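Local coordinates for protein 5-carboxyvanillate decarboxylase (Sphingomonas paucimobilis, PDB 4L6D) that probably catalyses the metal-dependent decarboxylation of 5-carboxyvanillate, using an amidohydrolase-fold site that holds manganese and binds vanillate, the expected product, at residues 260-263 against 264-268; 207-211 against 212-216; 15-18 against 19-23; 77-80 against 81-85. One frame throughout, in Å; residues are numbered along the deposited sequence.

Contact 1 (260-263 against 264-268); sequences SEYF and RRNFA. With VNL (4-hydroxy-3-methoxybenzoate), chain L.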
loop_
_atom_site.group_PDB
_atom_site.type_symbol
_atom_site.label_atom_id
_atom_site.label_comp_id
_atom_site.label_asym_id
_atom_site.label_seq_id
_atom_site.Cartn_x
_atom_site.Cartn_y
_atom_site.Cartn_z
ATOM N N SER A 260 12.580 4.549 7.974
ATOM C CA SER A 260 11.563 5.166 8.826
ATOM C C SER A 260 12.078 6.469 9.418
ATOM O O SER A 260 11.292 7.371 9.742
ATOM C CB SER A 260 11.123 4.218 9.948
ATOM O OG SER A 260 12.139 4.090 10.931
ATOM N N GLU A 261 13.399 6.571 9.555
ATOM C CA GLU A 261 14.000 7.804 10.058
ATOM C C GLU A 261 13.919 8.944 9.049
ATOM O O GLU A 261 13.686 10.086 9.436
ATOM C CB GLU A 261 15.431 7.571 10.562
ATOM C CG GLU A 261 15.451 6.683 11.804
ATOM C CD GLU A 261 16.819 6.134 12.161
ATOM O OE1 GLU A 261 17.760 6.238 11.347
ATOM O OE2 GLU A 261 16.956 5.583 13.279
ATOM N N TYR A 262 14.097 8.643 7.764
ATOM C CA TYR A 262 13.764 9.633 6.738
ATOM C C TYR A 262 12.300 10.003 6.801
ATOM O O TYR A 262 11.945 11.174 6.648
ATOM C CB TYR A 262 14.089 9.137 5.326
ATOM C CG TYR A 262 15.563 8.942 5.139
ATOM C CD1 TYR A 262 16.422 10.037 5.092
ATOM C CD2 TYR A 262 16.107 7.667 5.069
ATOM C CE1 TYR A 262 17.777 9.869 4.951
ATOM C CE2 TYR A 262 17.471 7.486 4.932
ATOM C CZ TYR A 262 18.306 8.592 4.878
ATOM O OH TYR A 262 19.670 8.430 4.759
ATOM N N PHE A 263 11.427 9.015 6.997
ATOM C CA PHE A 263 10.015 9.342 6.976
ATOM C C PHE A 263 9.685 10.298 8.124
ATOM O O PHE A 263 8.984 11.282 7.924
ATOM C CB PHE A 263 9.119 8.095 7.005
ATOM C CG PHE A 263 7.709 8.401 6.604
ATOM C CD1 PHE A 263 7.377 8.531 5.264
ATOM C CD2 PHE A 263 6.744 8.662 7.555
ATOM C CE1 PHE A 263 6.091 8.858 4.874
ATOM C CE2 PHE A 263 5.444 8.994 7.175
ATOM C CZ PHE A 263 5.117 9.090 5.829
ATOM N N ARG A 264 10.233 10.053 9.309
ATOM C CA ARG A 264 9.932 10.937 10.429
ATOM C C ARG A 264 10.665 12.281 10.323
ATOM O O ARG A 264 10.123 13.308 10.740
ATOM C CB ARG A 264 10.253 10.266 11.772
ATOM C CG ARG A 264 9.370 9.060 12.096
ATOM C CD ARG A 264 9.667 8.507 13.499
ATOM N NE ARG A 264 9.274 7.100 13.598
ATOM C CZ ARG A 264 10.068 6.076 13.302
ATOM N NH1 ARG A 264 11.320 6.283 12.913
ATOM N NH2 ARG A 264 9.619 4.832 13.418
ATOM N N ARG A 265 11.879 12.289 9.769
ATOM C CA ARG A 265 12.660 13.527 9.683
ATOM C C ARG A 265 12.154 14.434 8.575
ATOM O O ARG A 265 12.009 15.649 8.769
ATOM C CB ARG A 265 14.146 13.223 9.441
ATOM C CG ARG A 265 15.053 14.449 9.539
ATOM C CD ARG A 265 16.510 14.132 9.170
ATOM N NE ARG A 265 16.623 13.845 7.742
ATOM C CZ ARG A 265 17.760 13.645 7.087
ATOM N NH1 ARG A 265 18.924 13.698 7.718
ATOM N NH2 ARG A 265 17.721 13.408 5.778
ATOM N N ASN A 266 11.908 13.842 7.409
ATOM C CA ASN A 266 11.627 14.604 6.187
ATOM C C ASN A 266 10.174 14.676 5.752
ATOM O O ASN A 266 9.845 15.460 4.851
ATOM C CB ASN A 266 12.467 14.061 5.031
ATOM C CG ASN A 266 13.950 14.301 5.231
ATOM O OD1 ASN A 266 14.694 13.413 5.674
ATOM N ND2 ASN A 266 14.396 15.516 4.916
ATOM N N PHE A 267 9.307 13.870 6.361
ATOM C CA PHE A 267 7.900 13.865 5.960
ATOM C C PHE A 267 6.975 14.273 7.093
ATOM O O PHE A 267 7.294 14.107 8.270
ATOM C CB PHE A 267 7.451 12.471 5.497
ATOM C CG PHE A 267 8.069 12.011 4.204
ATOM C CD1 PHE A 267 9.403 11.676 4.137
ATOM C CD2 PHE A 267 7.282 11.842 3.081
ATOM C CE1 PHE A 267 9.966 11.218 2.943
ATOM C CE2 PHE A 267 7.829 11.378 1.886
ATOM C CZ PHE A 267 9.173 11.072 1.820
ATOM N N ALA A 268 5.810 14.782 6.697
ATOM C CA ALA A 268 4.654 14.894 7.581
ATOM C C ALA A 268 3.464 14.399 6.772
ATOM O O ALA A 268 3.550 14.260 5.541
ATOM C CB ALA A 268 4.437 16.348 8.042
HETATM C C1 VNL L . 8.973 0.794 14.347
HETATM C CO1 VNL L . 9.141 1.156 12.998
HETATM C CO2 VNL L . 10.063 0.401 15.154
HETATM C CM1 VNL L . 10.416 1.130 12.407
HETATM C CM2 VNL L . 11.339 0.363 14.592
HETATM O OM VNL L . 12.473 -0.003 15.273
HETATM C CZ VNL L . 11.518 0.735 13.178
HETATM C CC VNL L . 7.601 0.834 14.953
HETATM C CV VNL L . 12.409 -0.356 16.665
HETATM O O1 VNL L . 6.792 1.752 14.632
HETATM O O2 VNL L . 7.316 -0.072 15.777
HETATM O O3 VNL L . 12.785 0.571 12.666
#
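The helical amides of Arg-264, Arg-265 and Asn-266 reach back four residues to the carbonyls of Ser-260, Glu-261 and Tyr-262, and Phe-267 N adds a bent last bond to Phe-263 O (3.0 Å, 136°) as the chain leaves the helix. Phe-263 and Phe-267 carry the apolar face. Their rings form an offset stack, planes 17° apart. CG anti to the backbone N (chi1 -164°) sends the Phe-263 ring out from the side of the helix, where Phe-267 CB covers its centre, 3.9 Å from the centroid in a CH-pi contact. Here helix 259-266 runs straight into strand 267-270 of the TIM-barrel-like parallel sheet; both rings are buried against Leu-225 of strand 223-225, so large apolar side chains suit the place. On the polar flank Arg-265 grips Asn-266 OD1 side-on, through NE (2.9 Å) and NH2 (3.0 Å), while NH2 also lies 3.6 Å from Tyr-262 CE1, at the tyrosine ring edge. Tyr-262 OH bonds outside, to Asp-216. At the other end, Arg-264 NH1 donates to Ser-260 OG (3.1 Å), which also pairs with Asp-240; Val-286 O takes Arg-264 NE. This guanidinium's edge meets a bound vanillate, Arg-264 NH2 standing 3.7 Å from its CO1.

Contact 2 (207-211 against 212-216); sequences VRMIL and SGLFD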
loop_
_atom_site.group_PDB
_atom_site.type_symbol
_atom_site.label_atom_id
_atom_site.label_comp_id
_atom_site.label_asym_id
_atom_site.label_seq_id
_atom_site.Cartn_x
_atom_site.Cartn_y
_atom_site.Cartn_z
ATOM N N VAL A 207 8.387 5.956 -1.606
ATOM C CA VAL A 207 9.330 4.915 -1.208
ATOM C C VAL A 207 10.569 4.919 -2.117
ATOM O O VAL A 207 11.693 4.774 -1.637
ATOM C CB VAL A 207 8.648 3.531 -1.168
ATOM C CG1 VAL A 207 9.674 2.414 -1.003
ATOM C CG2 VAL A 207 7.637 3.500 -0.033
ATOM N N ARG A 208 10.371 5.114 -3.420
ATOM C CA ARG A 208 11.498 5.224 -4.342
ATOM C C ARG A 208 12.376 6.410 -3.951
ATOM O O ARG A 208 13.601 6.319 -3.975
ATOM C CB ARG A 208 11.035 5.393 -5.797
ATOM C CG ARG A 208 10.326 4.177 -6.387
ATOM C CD ARG A 208 9.880 4.461 -7.837
ATOM N NE ARG A 208 11.047 4.638 -8.704
ATOM C CZ ARG A 208 11.581 3.681 -9.453
ATOM N NH1 ARG A 208 11.018 2.480 -9.517
ATOM N NH2 ARG A 208 12.674 3.929 -10.160
ATOM N N MET A 209 11.743 7.520 -3.577
ATOM C CA MET A 209 12.505 8.704 -3.165
ATOM C C MET A 209 13.388 8.391 -1.969
ATOM O O MET A 209 14.585 8.686 -1.967
ATOM C CB MET A 209 11.570 9.871 -2.830
ATOM C CG MET A 209 10.854 10.460 -4.049
ATOM S SD MET A 209 9.477 11.544 -3.616
ATOM C CE MET A 209 10.328 13.028 -3.083
ATOM N N ILE A 210 12.800 7.763 -0.954
ATOM C CA ILE A 210 13.565 7.415 0.232
ATOM C C ILE A 210 14.694 6.433 -0.079
ATOM O O ILE A 210 15.849 6.675 0.276
ATOM C CB ILE A 210 12.645 6.837 1.315
ATOM C CG1 ILE A 210 11.685 7.924 1.815
ATOM C CG2 ILE A 210 13.448 6.273 2.478
ATOM C CD1 ILE A 210 10.578 7.396 2.701
ATOM N N LEU A 211 14.364 5.321 -0.729
ATOM C CA LEU A 211 15.357 4.278 -0.965
ATOM C C LEU A 211 16.480 4.701 -1.905
ATOM O O LEU A 211 17.585 4.162 -1.828
ATOM C CB LEU A 211 14.697 2.986 -1.471
ATOM C CG LEU A 211 13.781 2.289 -0.459
ATOM C CD1 LEU A 211 13.202 1.019 -1.070
ATOM C CD2 LEU A 211 14.503 1.975 0.847
ATOM N N SER A 212 16.209 5.679 -2.770
ATOM C CA SER A 212 17.214 6.159 -3.709
ATOM C C SER A 212 18.246 7.063 -3.044
ATOM O O SER A 212 19.270 7.380 -3.648
ATOM C CB SER A 212 16.565 6.922 -4.862
ATOM O OG SER A 212 16.094 8.178 -4.411
ATOM N N GLY A 213 17.974 7.488 -1.808
ATOM C CA GLY A 213 18.890 8.369 -1.100
ATOM C C GLY A 213 18.668 9.841 -1.382
ATOM O O GLY A 213 19.539 10.671 -1.118
ATOM N N LEU A 214 17.488 10.175 -1.894
ATOM C CA LEU A 214 17.188 11.562 -2.231
ATOM C C LEU A 214 17.322 12.456 -1.001
ATOM O O LEU A 214 17.732 13.606 -1.103
ATOM C CB LEU A 214 15.780 11.675 -2.822
ATOM C CG LEU A 214 15.408 13.043 -3.401
ATOM C CD1 LEU A 214 16.151 13.302 -4.710
ATOM C CD2 LEU A 214 13.891 13.142 -3.602
ATOM N N PHE A 215 16.987 11.913 0.165
ATOM C CA PHE A 215 17.059 12.700 1.394
ATOM C C PHE A 215 18.434 12.764 2.051
ATOM O O PHE A 215 18.617 13.507 3.009
ATOM C CB PHE A 215 15.948 12.294 2.358
ATOM C CG PHE A 215 14.585 12.388 1.729
ATOM C CD1 PHE A 215 13.959 13.615 1.596
ATOM C CD2 PHE A 215 13.961 11.251 1.204
ATOM C CE1 PHE A 215 12.700 13.714 0.979
ATOM C CE2 PHE A 215 12.717 11.341 0.596
ATOM C CZ PHE A 215 12.088 12.574 0.484
ATOM N N ASP A 216 19.403 12.009 1.532
ATOM C CA ASP A 216 20.798 12.274 1.880
ATOM C C ASP A 216 21.333 13.388 0.982
ATOM O O ASP A 216 22.159 14.196 1.409
ATOM C CB ASP A 216 21.672 11.025 1.758
ATOM C CG ASP A 216 21.473 10.061 2.914
ATOM O OD1 ASP A 216 20.883 10.452 3.954
ATOM O OD2 ASP A 216 21.927 8.909 2.782
HETATM O O HOH W 1 16.798 9.063 1.356
#
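Met-209 and Leu-214 lie side by side where helix 197-211 ends, and together with Ile-210 and Phe-215 they make the tight, buried half of the contact. Met-209 CE comes to 3.6 Å from Leu-214 CD2; the thioether bends at its last torsion (chi3 76°), which swings the methyl toward Leu-214 and the far end of the Phe-215 ring. That ring slants across two neighbours, its CE2 lying 3.9 Å from Met-209 CB and 3.8 Å from Ile-210 CG1. Flexible and branched apolar side chains suit this corner because they can fill the angle between two helices of different direction. In the step between Ile-210 and Phe-215 a water donates to Ile-210 O, which Gly-213 N also reaches, and accepts from Phe-215 N.

The other side, with Ser-212 and Gly-213 partly exposed, is more polar. The short serine side chain folds back on the helix, OG donating to Met-209 O at 2.9 Å, from above the carbonyl plane. The guanidinium of Arg-208 forms salt bridges with Asp-153 and with Asp-188 of the second subunit, and Ser-212 packs on Tyr-189 of that subunit, so this flank is part of the subunit interface.

Met-209 O also accepts from Leu-214 N (3.3 Å), and Ile-210 O from Gly-213 N (3.1 Å). At the positive phi of Gly-213 (87°) a CB would be jammed against Ser-212 O, so glycine suits the place. These paired bonds, with the apolar contact of Met-209 and Leu-214 beside them, make a Schellman motif, a common helix C-cap, and Gly-213 also occupies the N-cap position of helix 214-217.

Contact 3 (15-18 against 19-23); sequences PVVD and ALRAH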
loop_
_atom_site.group_PDB
_atom_site.type_symbol
_atom_site.label_atom_id
_atom_site.label_comp_id
_atom_site.label_asym_id
_atom_site.label_seq_id
_atom_site.Cartn_x
_atom_site.Cartn_y
_atom_site.Cartn_z
ATOM N N PRO A 15 -7.731 29.200 -16.872
ATOM C CA PRO A 15 -6.775 28.786 -17.913
ATOM C C PRO A 15 -6.423 27.294 -17.851
ATOM O O PRO A 15 -6.194 26.683 -18.897
ATOM C CB PRO A 15 -5.541 29.647 -17.615
ATOM C CG PRO A 15 -6.110 30.885 -16.958
ATOM C CD PRO A 15 -7.232 30.348 -16.089
ATOM N N VAL A 16 -6.380 26.716 -16.652
ATOM C CA VAL A 16 -6.084 25.290 -16.512
ATOM C C VAL A 16 -7.285 24.440 -16.953
ATOM O O VAL A 16 -7.134 23.451 -17.685
ATOM C CB VAL A 16 -5.653 24.938 -15.075
ATOM C CG1 VAL A 16 -5.318 23.454 -14.967
ATOM C CG2 VAL A 16 -4.449 25.793 -14.671
ATOM N N VAL A 17 -8.476 24.847 -16.526
ATOM C CA VAL A 17 -9.708 24.196 -16.967
ATOM C C VAL A 17 -9.761 24.137 -18.486
ATOM O O VAL A 17 -10.005 23.074 -19.061
ATOM C CB VAL A 17 -10.955 24.926 -16.437
ATOM C CG1 VAL A 17 -12.227 24.401 -17.123
ATOM C CG2 VAL A 17 -11.058 24.764 -14.936
ATOM N N ASP A 18 -9.504 25.269 -19.140
ATOM C CA ASP A 18 -9.598 25.328 -20.596
ATOM C C ASP A 18 -8.595 24.387 -21.239
ATOM O O ASP A 18 -8.905 23.704 -22.226
ATOM C CB ASP A 18 -9.393 26.758 -21.110
ATOM C CG ASP A 18 -10.557 27.680 -20.761
ATOM O OD1 ASP A 18 -11.626 27.169 -20.368
ATOM O OD2 ASP A 18 -10.405 28.914 -20.888
ATOM N N ALA A 19 -7.385 24.351 -20.687
ATOM C CA ALA A 19 -6.359 23.473 -21.228
ATOM C C ALA A 19 -6.709 21.994 -21.027
ATOM O O ALA A 19 -6.450 21.174 -21.911
ATOM C CB ALA A 19 -5.003 23.799 -20.621
ATOM N N LEU A 20 -7.293 21.653 -19.884
ATOM C CA LEU A 20 -7.708 20.266 -19.641
ATOM C C LEU A 20 -8.907 19.852 -20.499
ATOM O O LEU A 20 -8.974 18.710 -20.923
ATOM C CB LEU A 20 -7.994 20.017 -18.160
ATOM C CG LEU A 20 -6.746 19.953 -17.286
ATOM C CD1 LEU A 20 -7.151 19.955 -15.823
ATOM C CD2 LEU A 20 -5.924 18.706 -17.598
ATOM N N ARG A 21 -9.844 20.766 -20.747
ATOM C CA ARG A 21 -10.922 20.493 -21.701
ATOM C C ARG A 21 -10.348 20.086 -23.060
ATOM O O ARG A 21 -10.758 19.080 -23.644
ATOM C CB ARG A 21 -11.845 21.709 -21.876
ATOM C CG ARG A 21 -12.749 22.002 -20.673
ATOM C CD ARG A 21 -14.051 22.675 -21.134
ATOM N NE ARG A 21 -14.935 23.007 -20.018
ATOM C CZ ARG A 21 -15.034 24.219 -19.483
ATOM N NH1 ARG A 21 -14.305 25.218 -19.964
ATOM N NH2 ARG A 21 -15.862 24.438 -18.467
ATOM N N ALA A 22 -9.386 20.861 -23.555
ATOM C CA ALA A 22 -8.739 20.528 -24.816
ATOM C C ALA A 22 -7.980 19.204 -24.703
ATOM O O ALA A 22 -8.047 18.362 -25.605
ATOM C CB ALA A 22 -7.806 21.650 -25.260
ATOM N N HIS A 23 -7.263 19.010 -23.602
ATOM C CA HIS A 23 -6.512 17.777 -23.435
ATOM C C HIS A 23 -7.413 16.542 -23.434
ATOM O O HIS A 23 -7.017 15.473 -23.922
ATOM C CB HIS A 23 -5.683 17.792 -22.158
ATOM C CG HIS A 23 -4.561 16.810 -22.188
ATOM N ND1 HIS A 23 -3.374 17.075 -22.833
ATOM C CD2 HIS A 23 -4.461 15.549 -21.706
ATOM C CE1 HIS A 23 -2.576 16.026 -22.720
ATOM N NE2 HIS A 23 -3.214 15.086 -22.046
#
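Over one face of the Arg-21 guanidinium sits Val-17 CG1, 3.5 Å above the plane and displaced toward the rim, while Asp-18 OD1 approaches the edge close to the plane. The two neighbours thus use different parts of the same flat cation: the methyl covers its weakly solvated face, and the carboxylate meets an N-H side. Val-17 CG1 is 3.6 Å from Arg-21 NH1, and the salt bridge from Asp-18 OD1 to that same nitrogen spans 3.3 Å, the carboxylate and guanidinium planes being 34° apart. Arg-21 can reach back one turn because its chain is extended from CG to NE, with CG beside the backbone N (chi1 -72°). Asp-18 OD1 has another partner as well, Gln-14 NE2, so the carboxylate is shared between a residue one turn earlier and one nearly a turn later. Since Asp-18 is exposed, the charge attraction is probably softened by solvent.

A different side of the helix is apolar. Val-16 and Leu-20 lie alongside one another, CG1 of Val-16 4.0 Å from CD1 of Leu-20. Leu-20 is buried against Phe-84 and Tyr-40, where a branched apolar end suits. Ala-19 is small enough to sit against Leu-92.

Beneath all this run regular backbone bonds, among them Leu-20 N to Val-16 O (2.8 Å) and Arg-21 N to Val-17 O (2.9 Å). Such an i to i+3 salt bridge on the outer side and an i to i+4 apolar pair facing inward mark helix 14-23 as a typical amphipathic alpha helix, laid against helices 33-40, 86-106 and 49-54, whose Ile-50 touches Val-17 and Arg-21.

Contact 4 (77-80 against 81-85); sequences TAPG and VQMFD. With VNL (4-hydroxy-3-methoxybenzoate), chain J.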
loop_
_atom_site.group_PDB
_atom_site.type_symbol
_atom_site.label_atom_id
_atom_site.label_comp_id
_atom_site.label_asym_id
_atom_site.label_seq_id
_atom_site.Cartn_x
_atom_site.Cartn_y
_atom_site.Cartn_z
ATOM N N THR A 77 -5.747 21.441 -8.332
ATOM C CA THR A 77 -6.196 20.056 -8.261
ATOM C C THR A 77 -5.402 19.167 -9.208
ATOM O O THR A 77 -4.949 19.619 -10.260
ATOM C CB THR A 77 -7.707 19.981 -8.574
ATOM O OG1 THR A 77 -8.187 18.663 -8.299
ATOM C CG2 THR A 77 -8.000 20.358 -10.026
ATOM N N ALA A 78 -5.208 17.909 -8.817
ATOM C CA ALA A 78 -4.575 16.943 -9.699
ATOM C C ALA A 78 -5.385 16.861 -10.999
ATOM O O ALA A 78 -6.613 16.979 -10.982
ATOM C CB ALA A 78 -4.524 15.578 -9.018
ATOM N N PRO A 79 -4.710 16.654 -12.139
ATOM C CA PRO A 79 -3.278 16.391 -12.328
ATOM C C PRO A 79 -2.411 17.639 -12.487
ATOM O O PRO A 79 -1.314 17.554 -13.045
ATOM C CB PRO A 79 -3.267 15.590 -13.632
ATOM C CG PRO A 79 -4.375 16.224 -14.427
ATOM C CD PRO A 79 -5.451 16.562 -13.412
ATOM N N GLY A 80 -2.873 18.774 -11.977
ATOM C CA GLY A 80 -2.105 20.004 -12.068
ATOM C C GLY A 80 -1.811 20.365 -13.508
ATOM O O GLY A 80 -2.715 20.321 -14.352
ATOM N N VAL A 81 -0.557 20.719 -13.784
ATOM C CA VAL A 81 -0.122 21.057 -15.135
ATOM C C VAL A 81 0.763 19.975 -15.731
ATOM O O VAL A 81 1.387 20.175 -16.775
ATOM C CB VAL A 81 0.651 22.408 -15.182
ATOM C CG1 VAL A 81 -0.228 23.548 -14.662
ATOM C CG2 VAL A 81 1.962 22.321 -14.399
ATOM N N GLN A 82 0.793 18.824 -15.073
ATOM C CA GLN A 82 1.754 17.780 -15.413
ATOM C C GLN A 82 1.439 16.966 -16.659
ATOM O O GLN A 82 2.316 16.273 -17.168
ATOM C CB GLN A 82 1.964 16.857 -14.217
ATOM C CG GLN A 82 2.688 17.537 -13.070
ATOM C CD GLN A 82 2.407 16.848 -11.762
ATOM O OE1 GLN A 82 1.640 17.349 -10.933
ATOM N NE2 GLN A 82 3.022 15.684 -11.567
ATOM N N MET A 83 0.207 17.043 -17.159
ATOM C CA MET A 83 -0.129 16.295 -18.373
ATOM C C MET A 83 0.246 17.008 -19.672
ATOM O O MET A 83 0.256 16.392 -20.734
ATOM C CB MET A 83 -1.613 15.935 -18.418
ATOM C CG MET A 83 -2.063 15.096 -17.242
ATOM S SD MET A 83 -3.712 14.427 -17.466
ATOM C CE MET A 83 -3.376 13.102 -18.629
ATOM N N PHE A 84 0.540 18.304 -19.588
ATOM C CA PHE A 84 0.799 19.119 -20.770
ATOM C C PHE A 84 2.244 18.993 -21.252
ATOM O O PHE A 84 3.109 18.492 -20.533
ATOM C CB PHE A 84 0.488 20.592 -20.465
ATOM C CG PHE A 84 -0.883 20.820 -19.883
ATOM C CD1 PHE A 84 -2.010 20.321 -20.509
ATOM C CD2 PHE A 84 -1.043 21.529 -18.702
ATOM C CE1 PHE A 84 -3.268 20.526 -19.971
ATOM C CE2 PHE A 84 -2.304 21.736 -18.160
ATOM C CZ PHE A 84 -3.418 21.232 -18.800
ATOM N N ASP A 85 2.519 19.464 -22.462
ATOM C CA ASP A 85 3.910 19.550 -22.893
ATOM C C ASP A 85 4.652 20.558 -22.014
ATOM O O ASP A 85 4.027 21.310 -21.257
ATOM C CB ASP A 85 4.024 19.915 -24.373
ATOM C CG ASP A 85 3.370 21.241 -24.706
ATOM O OD1 ASP A 85 3.801 22.277 -24.165
ATOM O OD2 ASP A 85 2.438 21.252 -25.537
HETATM C C1 VNL J . -10.794 12.706 -6.309
HETATM C CO1 VNL J . -10.626 12.722 -4.918
HETATM C CO2 VNL J . -9.950 13.453 -7.154
HETATM C CM1 VNL J . -9.608 13.499 -4.336
HETATM C CM2 VNL J . -8.927 14.219 -6.600
HETATM O OM VNL J . -8.057 14.978 -7.340
HETATM C CZ VNL J . -8.754 14.249 -5.144
HETATM C CC VNL J . -11.916 11.899 -6.907
HETATM C CV VNL J . -8.152 14.994 -8.777
HETATM O O1 VNL J . -12.854 11.469 -6.182
HETATM O O2 VNL J . -11.928 11.724 -8.149
HETATM O O3 VNL J . -7.970 15.259 -4.661
HETATM O O HOH W 2 -2.139 18.755 -16.620
#
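Gln-82 N closes a type II' beta turn on Pro-79 O (3.2 Å), in the loop that follows strand 71-76 of the TIM-barrel-like amidohydrolase fold. Gly-80 is the turn's first corner; with phi 59° and psi -134°, a side chain there would strike the next amide. From its CB the Gln-82 side chain runs past that same carbonyl: CB is 3.6 Å from Pro-79 O, CG and CD keep beside it, and OE1 ends 3.6 Å away. The amide tip then turns to other partners, OE1 accepting from Asn-144 N and NE2 bonding Thr-147 OG1, which suits a glutamine, having both an acceptor and a donor. Met-83 crosses the CB-CG edge of the Pro-79 ring at a slant, its SD 3.6 Å from Pro-79 CG; the bent thioether (chi3 76°) can lie along that edge and still meet Met-33 and Val-36 of helix 33-40. On the ligand side, Ala-78 O is 3.3 Å from CV, the methoxy carbon of a bound vanillate, and Thr-77 OG1 bonds Tyr-300. A type I turn, Val-81 to Phe-84, continues the loop. A water links Gly-80 O (2.8 Å) to Met-83 N (3.0 Å), its oxygen resting over one face of the Phe-84 ring.

From the N terminus the four contacts follow in series, none nested in or crossing another. Contact 3 lies on helix 14-23 and closes no loop. Contact 4 closes a tight turn within the loop from strand 71-76 to helix 86-106; Phe-84 CZ of that loop rests 3.5 Å from Ala-19 CB, so the loop and the early helix pack directly. Contact 2 closes the bend between helices 197-211 and 214-217, and contact 1 carries helix 259-266 into strand 267-270. These last two also meet, with Phe-267 CE1 3.5 Å from Phe-215 CZ. The two touching pairs stand well apart, contacts 1 and 3 having centres about 36 Å apart.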